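Local structure of amidohydrolase (Xanthomonas campestris pv. campestris, 4DZH) at residues V285-K293 / N322-A333; A346-R354 / V397-A405. The protein probably deaminates 5'-methylthioadenosine or a related adenosine compound as a zinc-binding TIM-barrel enzyme of the amidohydrolase superfamily. All blocks are in the same frame, centred on the assembly; numbering follows the deposited sequence.

Contact 1: V285-K293 / N322-A333; sequences VHCPESNLK and NDLDMFSENRTA. With MG (magnesium ion), chain B.
E289 reaches across to S328, T332 and a magnesium ion just beyond the C-terminal end of barrel strand 283-286, in a TIM-barrel amidohydrolase. With CG anti to the carbonyl carbon (chi1 -62°) and the chain extended beyond it, the E289 carboxylate enters a hole framed by S328, E329, R331 and T332 on helix 326-341. Its two oxygens divide the work. E289 OE1 binds the magnesium at 2.0 Å; D323 OD1, at 2.1 Å from the metal, three waters and N321 complete the shell. E289 OE2 takes two short hydroxyl bonds: S328 OG comes in on the syn lone pair at 2.6 Å, while T332 OG1 meets the anti side at 2.6 Å, 20° out of the carboxylate plane. R331 NH2 donates to S328 OG, so the arginine steadies a second-shell hydroxyl. The double grip probably fixes the rotation of the carboxylate.

The E329 side chain runs antiparallel alongside that of E289, their carboxylate planes 41° apart. Its OE1 accepts from the backbone E289 N at 2.9 Å, near the start of helix 288-293. P288 packs close by, its CG against A333 CB, and the adjacent P288 CD lies over the centre of the H286 ring.

Around this dry, close-fitting part the contact is filled by water, though still buried. Water 4, by the metal, donates to D325 O and E329 OE2; water 2, away from it, joins S290 N to E329 OE1. K293 NZ gives N322 OD1 a weak bond, and both side chains have a stronger partner in D92. On the far side of P288, water 1 joins H286 NE2, 2.7 Å away, to A333 O, which lies 3.0 Å from it.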
loop_
_atom_site.group_PDB
_atom_site.type_symbol
_atom_site.label_atom_id
_atom_site.label_comp_id
_atom_site.label_asym_id
_atom_site.label_seq_id
_atom_site.Cartn_x
_atom_site.Cartn_y
_atom_site.Cartn_z
ATOM N N VAL A 285 -7.320 -17.570 5.398
ATOM C CA VAL A 285 -6.350 -16.631 4.775
ATOM C C VAL A 285 -7.075 -15.435 4.158
ATOM O O VAL A 285 -7.895 -15.560 3.232
ATOM C CB VAL A 285 -5.543 -17.327 3.693
ATOM C CG1 VAL A 285 -4.527 -16.303 3.137
ATOM C CG2 VAL A 285 -4.831 -18.563 4.266
ATOM N N HIS A 286 -6.715 -14.246 4.650
ATOM C CA HIS A 286 -7.263 -12.981 4.201
ATOM C C HIS A 286 -6.365 -12.369 3.129
ATOM O O HIS A 286 -5.169 -12.184 3.352
ATOM C CB HIS A 286 -7.388 -12.083 5.441
ATOM C CG HIS A 286 -8.006 -10.737 5.203
ATOM N ND1 HIS A 286 -9.028 -10.497 4.298
ATOM C CD2 HIS A 286 -7.746 -9.538 5.788
ATOM C CE1 HIS A 286 -9.356 -9.219 4.335
ATOM N NE2 HIS A 286 -8.596 -8.612 5.236
ATOM N N CYS A 287 -6.960 -12.084 1.978
ATOM C CA CYS A 287 -6.304 -11.481 0.809
ATOM C C CYS A 287 -7.048 -10.172 0.471
ATOM O O CYS A 287 -7.796 -10.070 -0.520
ATOM C CB CYS A 287 -6.376 -12.455 -0.372
ATOM S SG CYS A 287 -5.576 -14.041 -0.056
ATOM N N PRO A 288 -6.851 -9.136 1.289
ATOM C CA PRO A 288 -7.689 -7.944 1.128
ATOM C C PRO A 288 -7.523 -7.213 -0.208
ATOM O O PRO A 288 -8.473 -6.693 -0.780
ATOM C CB PRO A 288 -7.238 -7.036 2.291
ATOM C CG PRO A 288 -5.857 -7.593 2.730
ATOM C CD PRO A 288 -5.951 -9.076 2.469
ATOM N N GLU A 289 -6.276 -7.078 -0.701
ATOM C CA GLU A 289 -6.111 -6.277 -1.900
ATOM C C GLU A 289 -6.779 -6.925 -3.111
ATOM O O GLU A 289 -7.410 -6.192 -3.934
ATOM C CB GLU A 289 -4.618 -5.904 -2.164
ATOM C CG GLU A 289 -4.026 -5.048 -1.012
ATOM C CD GLU A 289 -2.599 -4.587 -1.202
ATOM O OE1 GLU A 289 -2.018 -4.813 -2.307
ATOM O OE2 GLU A 289 -2.099 -3.941 -0.243
ATOM N N SER A 290 -6.627 -8.247 -3.250
ATOM C CA SER A 290 -7.293 -8.973 -4.321
ATOM C C SER A 290 -8.810 -8.846 -4.170
ATOM O O SER A 290 -9.505 -8.601 -5.171
ATOM C CB SER A 290 -6.882 -10.432 -4.306
ATOM O OG SER A 290 -7.671 -11.185 -5.225
ATOM N N ASN A 291 -9.299 -9.008 -2.932
ATOM C CA ASN A 291 -10.752 -8.937 -2.682
ATOM C C ASN A 291 -11.289 -7.541 -3.090
ATOM O O ASN A 291 -12.389 -7.401 -3.676
ATOM C CB ASN A 291 -11.089 -9.156 -1.203
ATOM C CG ASN A 291 -10.798 -10.553 -0.664
ATOM O OD1 ASN A 291 -10.770 -10.737 0.560
ATOM N ND2 ASN A 291 -10.583 -11.553 -1.546
ATOM N N LEU A 292 -10.556 -6.474 -2.742
ATOM C CA LEU A 292 -11.049 -5.167 -3.059
ATOM C C LEU A 292 -10.997 -4.962 -4.570
ATOM O O LEU A 292 -11.957 -4.482 -5.179
ATOM C CB LEU A 292 -10.227 -4.085 -2.327
ATOM C CG LEU A 292 -10.297 -4.057 -0.806
ATOM C CD1 LEU A 292 -9.330 -2.921 -0.343
ATOM C CD2 LEU A 292 -11.704 -3.698 -0.387
ATOM N N LYS A 293 -9.868 -5.347 -5.193
ATOM C CA LYS A 293 -9.658 -5.071 -6.608
ATOM C C LYS A 293 -10.664 -5.832 -7.478
ATOM O O LYS A 293 -11.094 -5.283 -8.486
ATOM C CB LYS A 293 -8.220 -5.457 -6.992
ATOM C CG LYS A 293 -7.772 -5.048 -8.373
ATOM C CD LYS A 293 -6.238 -5.292 -8.521
ATOM C CE LYS A 293 -5.642 -4.660 -9.785
ATOM N NZ LYS A 293 -5.992 -5.409 -11.033
ATOM N N ASN A 322 -1.372 -5.747 -7.826
ATOM C CA ASN A 322 -0.718 -6.732 -8.706
ATOM C C ASN A 322 0.710 -7.015 -8.243
ATOM O O ASN A 322 1.593 -7.355 -9.072
ATOM C CB ASN A 322 -0.673 -6.120 -10.096
ATOM C CG ASN A 322 -2.019 -6.142 -10.753
ATOM O OD1 ASN A 322 -2.925 -6.842 -10.306
ATOM N ND2 ASN A 322 -2.172 -5.352 -11.800
ATOM N N ASP A 323 0.981 -6.832 -6.944
ATOM C CA ASP A 323 2.326 -7.154 -6.431
ATOM C C ASP A 323 2.274 -8.262 -5.383
ATOM O O ASP A 323 1.202 -8.782 -5.025
ATOM C CB ASP A 323 3.060 -5.926 -5.924
ATOM C CG ASP A 323 2.271 -5.152 -4.879
ATOM O OD1 ASP A 323 1.456 -5.782 -4.168
ATOM O OD2 ASP A 323 2.536 -3.942 -4.704
ATOM N N LEU A 324 3.456 -8.678 -4.922
ATOM C CA LEU A 324 3.562 -9.704 -3.854
ATOM C C LEU A 324 4.040 -9.030 -2.583
ATOM O O LEU A 324 4.834 -9.589 -1.813
ATOM C CB LEU A 324 4.587 -10.793 -4.234
ATOM C CG LEU A 324 4.164 -11.568 -5.474
ATOM C CD1 LEU A 324 5.297 -12.561 -5.898
ATOM C CD2 LEU A 324 2.764 -12.311 -5.373
ATOM N N ASP A 325 3.596 -7.805 -2.356
ATOM C CA ASP A 325 4.130 -6.974 -1.292
ATOM C C ASP A 325 3.360 -7.262 -0.011
ATOM O O ASP A 325 2.210 -6.766 0.150
ATOM C CB ASP A 325 3.957 -5.491 -1.692
ATOM C CG ASP A 325 4.480 -4.496 -0.626
ATOM O OD1 ASP A 325 4.748 -4.932 0.519
ATOM O OD2 ASP A 325 4.593 -3.290 -0.944
ATOM N N MET A 326 3.943 -8.055 0.881
ATOM C CA MET A 326 3.247 -8.352 2.141
ATOM C C MET A 326 3.248 -7.182 3.097
ATOM O O MET A 326 2.385 -7.124 3.984
ATOM C CB MET A 326 3.842 -9.600 2.812
ATOM C CG MET A 326 3.425 -10.886 2.142
ATOM S SD MET A 326 1.709 -11.342 2.519
ATOM C CE MET A 326 1.822 -11.672 4.296
ATOM N N PHE A 327 4.206 -6.233 3.000
ATOM C CA PHE A 327 4.126 -5.059 3.877
ATOM C C PHE A 327 2.854 -4.284 3.560
ATOM O O PHE A 327 2.125 -3.868 4.459
ATOM C CB PHE A 327 5.354 -4.146 3.700
ATOM C CG PHE A 327 6.563 -4.600 4.481
ATOM C CD1 PHE A 327 7.319 -5.688 4.060
ATOM C CD2 PHE A 327 6.939 -3.916 5.627
ATOM C CE1 PHE A 327 8.417 -6.120 4.785
ATOM C CE2 PHE A 327 8.060 -4.338 6.367
ATOM C CZ PHE A 327 8.783 -5.414 5.948
ATOM N N SER A 328 2.582 -4.103 2.273
ATOM C CA SER A 328 1.346 -3.476 1.837
ATOM C C SER A 328 0.125 -4.279 2.199
ATOM O O SER A 328 -0.849 -3.707 2.674
ATOM C CB SER A 328 1.353 -3.244 0.337
ATOM O OG SER A 328 0.155 -2.576 -0.080
ATOM N N GLU A 329 0.165 -5.583 1.933
ATOM C CA GLU A 329 -0.983 -6.434 2.237
ATOM C C GLU A 329 -1.368 -6.323 3.736
ATOM O O GLU A 329 -2.585 -6.249 4.088
ATOM C CB GLU A 329 -0.666 -7.885 1.880
ATOM C CG GLU A 329 -1.974 -8.632 1.621
ATOM C CD GLU A 329 -2.589 -8.304 0.306
ATOM O OE1 GLU A 329 -3.846 -8.454 0.198
ATOM O OE2 GLU A 329 -1.874 -7.933 -0.643
ATOM N N ASN A 330 -0.350 -6.293 4.605
ATOM C CA ASN A 330 -0.570 -6.183 6.042
ATOM C C ASN A 330 -1.221 -4.873 6.372
ATOM O O ASN A 330 -2.192 -4.826 7.147
ATOM C CB ASN A 330 0.739 -6.252 6.837
ATOM C CG ASN A 330 1.429 -7.620 6.764
ATOM O OD1 ASN A 330 0.826 -8.639 6.421
ATOM N ND2 ASN A 330 2.704 -7.640 7.156
ATOM N N ARG A 331 -0.685 -3.763 5.826
ATOM C CA ARG A 331 -1.295 -2.457 6.066
ATOM C C ARG A 331 -2.754 -2.426 5.575
ATOM O O ARG A 331 -3.632 -1.936 6.290
ATOM C CB ARG A 331 -0.502 -1.351 5.390
ATOM C CG ARG A 331 -1.127 0.024 5.636
ATOM C CD ARG A 331 -1.494 0.786 4.330
ATOM N NE ARG A 331 -0.264 0.893 3.552
ATOM C CZ ARG A 331 -0.041 0.232 2.411
ATOM N NH1 ARG A 331 1.151 0.308 1.837
ATOM N NH2 ARG A 331 -0.986 -0.532 1.828
ATOM N N THR A 332 -3.007 -2.970 4.382
ATOM C CA THR A 332 -4.378 -2.964 3.854
ATOM C C THR A 332 -5.298 -3.779 4.776
ATOM O O THR A 332 -6.428 -3.329 5.098
ATOM C CB THR A 332 -4.386 -3.531 2.444
ATOM O OG1 THR A 332 -3.532 -2.715 1.605
ATOM C CG2 THR A 332 -5.791 -3.463 1.876
ATOM N N ALA A 333 -4.810 -4.936 5.223
ATOM C CA ALA A 333 -5.583 -5.802 6.150
ATOM C C ALA A 333 -5.894 -5.001 7.410
ATOM O O ALA A 333 -7.032 -4.991 7.892
ATOM C CB ALA A 333 -4.825 -7.081 6.505
HETATM MG MG MG B . -0.336 -5.222 -3.331
HETATM O O HOH W 1 -9.333 -6.424 6.699
HETATM O O HOH W 2 -4.730 -9.895 -1.813
HETATM O O HOH W 3 0.762 -3.537 -2.611
HETATM O O HOH W 4 0.157 -6.463 -1.777
HETATM O O HOH W 5 -0.907 -3.922 -4.966
#

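Contact 2: A346-R354 / V397-A405; sequences ALDAATTLR and VLSQLIYAA
I402 holds CG1 anti to its own carbonyl carbon (chi1 -64°), and a second turn at chi2 (-68°) carries CD1 over the first turn of helix 349-363. I402 CG1 lies 3.5 Å from A349 O, while I402 CD1 reaches T352 CG2 at 3.9 Å and L353 CB at 4.0 Å. A349 is the small knob of the interface: its methyl fits a hole made by L398, S399, I402 and Y403, with A349 CB 3.7 Å from L398 O. Farther along, L353, with CG anti to the backbone N, turns CD2 to L398 CD2 at 4.1 Å and to L401 CD1; the L353 and L398 side chains cross at about a right angle. L398 CD1 also rests on the methyl of A350. The Y403 ring leans by CE2 against A349 CB, while I402 CG2 lies over one ring face, toward the rim. Y403 OH bonds to K338 and to D93 of the second subunit, so the polar end of this apolar contact adjoins the dimer interface. With the axes of the two short segments 8.9 Å apart and crossing at 58°, this is a close helix-helix crossing with one alanine as a knob in a four-residue hole.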
loop_
_atom_site.group_PDB
_atom_site.type_symbol
_atom_site.label_atom_id
_atom_site.label_comp_id
_atom_site.label_asym_id
_atom_site.label_seq_id
_atom_site.Cartn_x
_atom_site.Cartn_y
_atom_site.Cartn_z
ATOM N N ALA A 346 -9.726 -2.587 15.841
ATOM C CA ALA A 346 -9.646 -3.857 15.111
ATOM C C ALA A 346 -8.244 -4.091 14.551
ATOM O O ALA A 346 -7.609 -3.118 14.087
ATOM C CB ALA A 346 -10.641 -3.853 13.965
ATOM N N LEU A 347 -7.786 -5.341 14.591
ATOM C CA LEU A 347 -6.544 -5.764 13.948
ATOM C C LEU A 347 -5.428 -4.750 14.182
ATOM O O LEU A 347 -4.919 -4.104 13.238
ATOM C CB LEU A 347 -6.775 -5.981 12.453
ATOM C CG LEU A 347 -6.367 -7.361 11.959
ATOM C CD1 LEU A 347 -7.232 -8.431 12.630
ATOM C CD2 LEU A 347 -6.458 -7.490 10.440
ATOM N N ASP A 348 -5.046 -4.592 15.444
ATOM C CA ASP A 348 -3.993 -3.618 15.761
ATOM C C ASP A 348 -2.656 -4.050 15.172
ATOM O O ASP A 348 -2.525 -5.149 14.622
ATOM C CB ASP A 348 -3.904 -3.286 17.268
ATOM C CG ASP A 348 -3.499 -4.482 18.149
ATOM O OD1 ASP A 348 -2.906 -5.467 17.679
ATOM O OD2 ASP A 348 -3.773 -4.402 19.371
ATOM N N ALA A 349 -1.657 -3.183 15.257
ATOM C CA ALA A 349 -0.423 -3.463 14.550
ATOM C C ALA A 349 0.193 -4.812 14.970
ATOM O O ALA A 349 0.627 -5.608 14.112
ATOM C CB ALA A 349 0.566 -2.330 14.749
ATOM N N ALA A 350 0.272 -5.041 16.280
ATOM C CA ALA A 350 0.833 -6.293 16.790
ATOM C C ALA A 350 0.069 -7.536 16.287
ATOM O O ALA A 350 0.694 -8.539 15.888
ATOM C CB ALA A 350 0.856 -6.281 18.309
ATOM N N THR A 351 -1.256 -7.452 16.311
ATOM C CA THR A 351 -2.146 -8.522 15.862
ATOM C C THR A 351 -2.002 -8.777 14.372
ATOM O O THR A 351 -1.980 -9.922 13.914
ATOM C CB THR A 351 -3.589 -8.179 16.212
ATOM O OG1 THR A 351 -3.701 -8.070 17.645
ATOM C CG2 THR A 351 -4.546 -9.256 15.715
ATOM N N THR A 352 -1.881 -7.697 13.606
ATOM C CA THR A 352 -1.698 -7.850 12.163
ATOM C C THR A 352 -0.339 -8.503 11.869
ATOM O O THR A 352 -0.236 -9.413 11.031
ATOM C CB THR A 352 -1.817 -6.485 11.421
ATOM O OG1 THR A 352 -3.121 -5.908 11.629
ATOM C CG2 THR A 352 -1.615 -6.717 9.941
ATOM N N LEU A 353 0.723 -8.020 12.516
ATOM C CA LEU A 353 2.036 -8.607 12.321
ATOM C C LEU A 353 2.038 -10.092 12.746
ATOM O O LEU A 353 2.695 -10.934 12.098
ATOM C CB LEU A 353 3.128 -7.789 13.029
ATOM C CG LEU A 353 4.535 -8.278 12.633
ATOM C CD1 LEU A 353 4.870 -7.970 11.155
ATOM C CD2 LEU A 353 5.575 -7.609 13.507
ATOM N N ARG A 354 1.277 -10.401 13.799
ATOM C CA ARG A 354 1.144 -11.797 14.234
ATOM C C ARG A 354 0.548 -12.662 13.120
ATOM O O ARG A 354 1.072 -13.731 12.826
ATOM C CB ARG A 354 0.280 -11.867 15.496
ATOM C CG ARG A 354 0.203 -13.286 16.139
ATOM C CD ARG A 354 -0.413 -13.184 17.527
ATOM N NE ARG A 354 -0.578 -14.479 18.241
ATOM C CZ ARG A 354 0.377 -14.999 19.014
ATOM N NH1 ARG A 354 1.548 -14.371 19.098
ATOM N NH2 ARG A 354 0.169 -16.158 19.709
ATOM N N VAL A 397 7.665 0.776 17.252
ATOM C CA VAL A 397 8.233 -0.096 16.233
ATOM C C VAL A 397 7.153 -0.955 15.562
ATOM O O VAL A 397 7.148 -1.105 14.341
ATOM C CB VAL A 397 9.313 -1.012 16.853
ATOM C CG1 VAL A 397 9.756 -2.093 15.883
ATOM C CG2 VAL A 397 10.503 -0.150 17.299
ATOM N N LEU A 398 6.233 -1.528 16.339
ATOM C CA LEU A 398 5.179 -2.363 15.716
ATOM C C LEU A 398 4.299 -1.525 14.762
ATOM O O LEU A 398 4.035 -1.941 13.632
ATOM C CB LEU A 398 4.320 -3.093 16.751
ATOM C CG LEU A 398 5.204 -4.034 17.571
ATOM C CD1 LEU A 398 4.376 -4.687 18.657
ATOM C CD2 LEU A 398 5.869 -5.087 16.686
ATOM N N SER A 399 3.877 -0.349 15.228
ATOM C CA SER A 399 3.160 0.622 14.409
ATOM C C SER A 399 3.916 0.903 13.131
ATOM O O SER A 399 3.334 0.975 12.042
ATOM C CB SER A 399 3.097 1.972 15.151
ATOM O OG SER A 399 2.090 1.958 16.144
ATOM N N GLN A 400 5.211 1.138 13.265
ATOM C CA GLN A 400 6.020 1.491 12.107
ATOM C C GLN A 400 6.100 0.395 11.070
ATOM O O GLN A 400 6.075 0.651 9.865
ATOM C CB GLN A 400 7.419 1.884 12.555
ATOM C CG GLN A 400 7.855 3.148 11.828
ATOM C CD GLN A 400 7.248 4.383 12.455
ATOM O OE1 GLN A 400 6.049 4.466 12.737
ATOM N NE2 GLN A 400 8.139 5.384 12.726
ATOM N N LEU A 401 6.188 -0.850 11.531
ATOM C CA LEU A 401 6.310 -1.956 10.587
ATOM C C LEU A 401 5.025 -2.141 9.792
ATOM O O LEU A 401 5.060 -2.513 8.598
ATOM C CB LEU A 401 6.592 -3.248 11.358
ATOM C CG LEU A 401 8.040 -3.268 11.832
ATOM C CD1 LEU A 401 8.219 -4.466 12.816
ATOM C CD2 LEU A 401 9.019 -3.395 10.716
ATOM N N ILE A 402 3.898 -1.865 10.421
ATOM C CA ILE A 402 2.613 -2.078 9.753
ATOM C C ILE A 402 2.122 -0.860 8.966
ATOM O O ILE A 402 1.632 -1.009 7.835
ATOM C CB ILE A 402 1.571 -2.506 10.782
ATOM C CG1 ILE A 402 1.954 -3.878 11.410
ATOM C CG2 ILE A 402 0.186 -2.625 10.146
ATOM C CD1 ILE A 402 1.872 -5.019 10.414
ATOM N N TYR A 403 2.259 0.348 9.528
ATOM C CA TYR A 403 1.612 1.500 8.927
ATOM C C TYR A 403 2.543 2.441 8.198
ATOM O O TYR A 403 2.067 3.439 7.597
ATOM C CB TYR A 403 0.848 2.291 9.982
ATOM C CG TYR A 403 -0.252 1.497 10.706
ATOM C CD1 TYR A 403 -1.307 0.915 10.004
ATOM C CD2 TYR A 403 -0.207 1.320 12.092
ATOM C CE1 TYR A 403 -2.303 0.188 10.649
ATOM C CE2 TYR A 403 -1.202 0.577 12.756
ATOM C CZ TYR A 403 -2.244 0.021 12.021
ATOM O OH TYR A 403 -3.246 -0.701 12.643
ATOM N N ALA A 404 3.838 2.208 8.249
ATOM C CA ALA A 404 4.761 3.139 7.551
ATOM C C ALA A 404 5.893 2.484 6.734
ATOM O O ALA A 404 6.309 3.034 5.690
ATOM C CB ALA A 404 5.377 4.159 8.548
ATOM N N ALA A 405 6.443 1.356 7.195
ATOM C CA ALA A 405 7.540 0.727 6.498
ATOM C C ALA A 405 7.105 0.246 5.139
ATOM O O ALA A 405 6.021 -0.371 4.994
ATOM C CB ALA A 405 8.054 -0.458 7.315
#

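In the fold
From the N terminus, strand 283-286 leads into helix 288-293, and contact 1 closes the loop from there through helix 301-306, strand 310-313 and the metal-binding turn to helix 326-341. Contact 2 opens afterwards: helix 349-363 is the next helix in the chain, and its return partner, helix 397-403, arrives after strand 381-385. The two loops therefore run in series, neither nesting nor crossing. Helix 326-341 joins them in space: R331 CB packs 3.3 Å from I402 O, and N330 O lies 3.4 Å from T352 CG2. Thus the barrel's magnesium site is tied to the helix pair 349-363 and 397-403, and both contacts touch the second subunit.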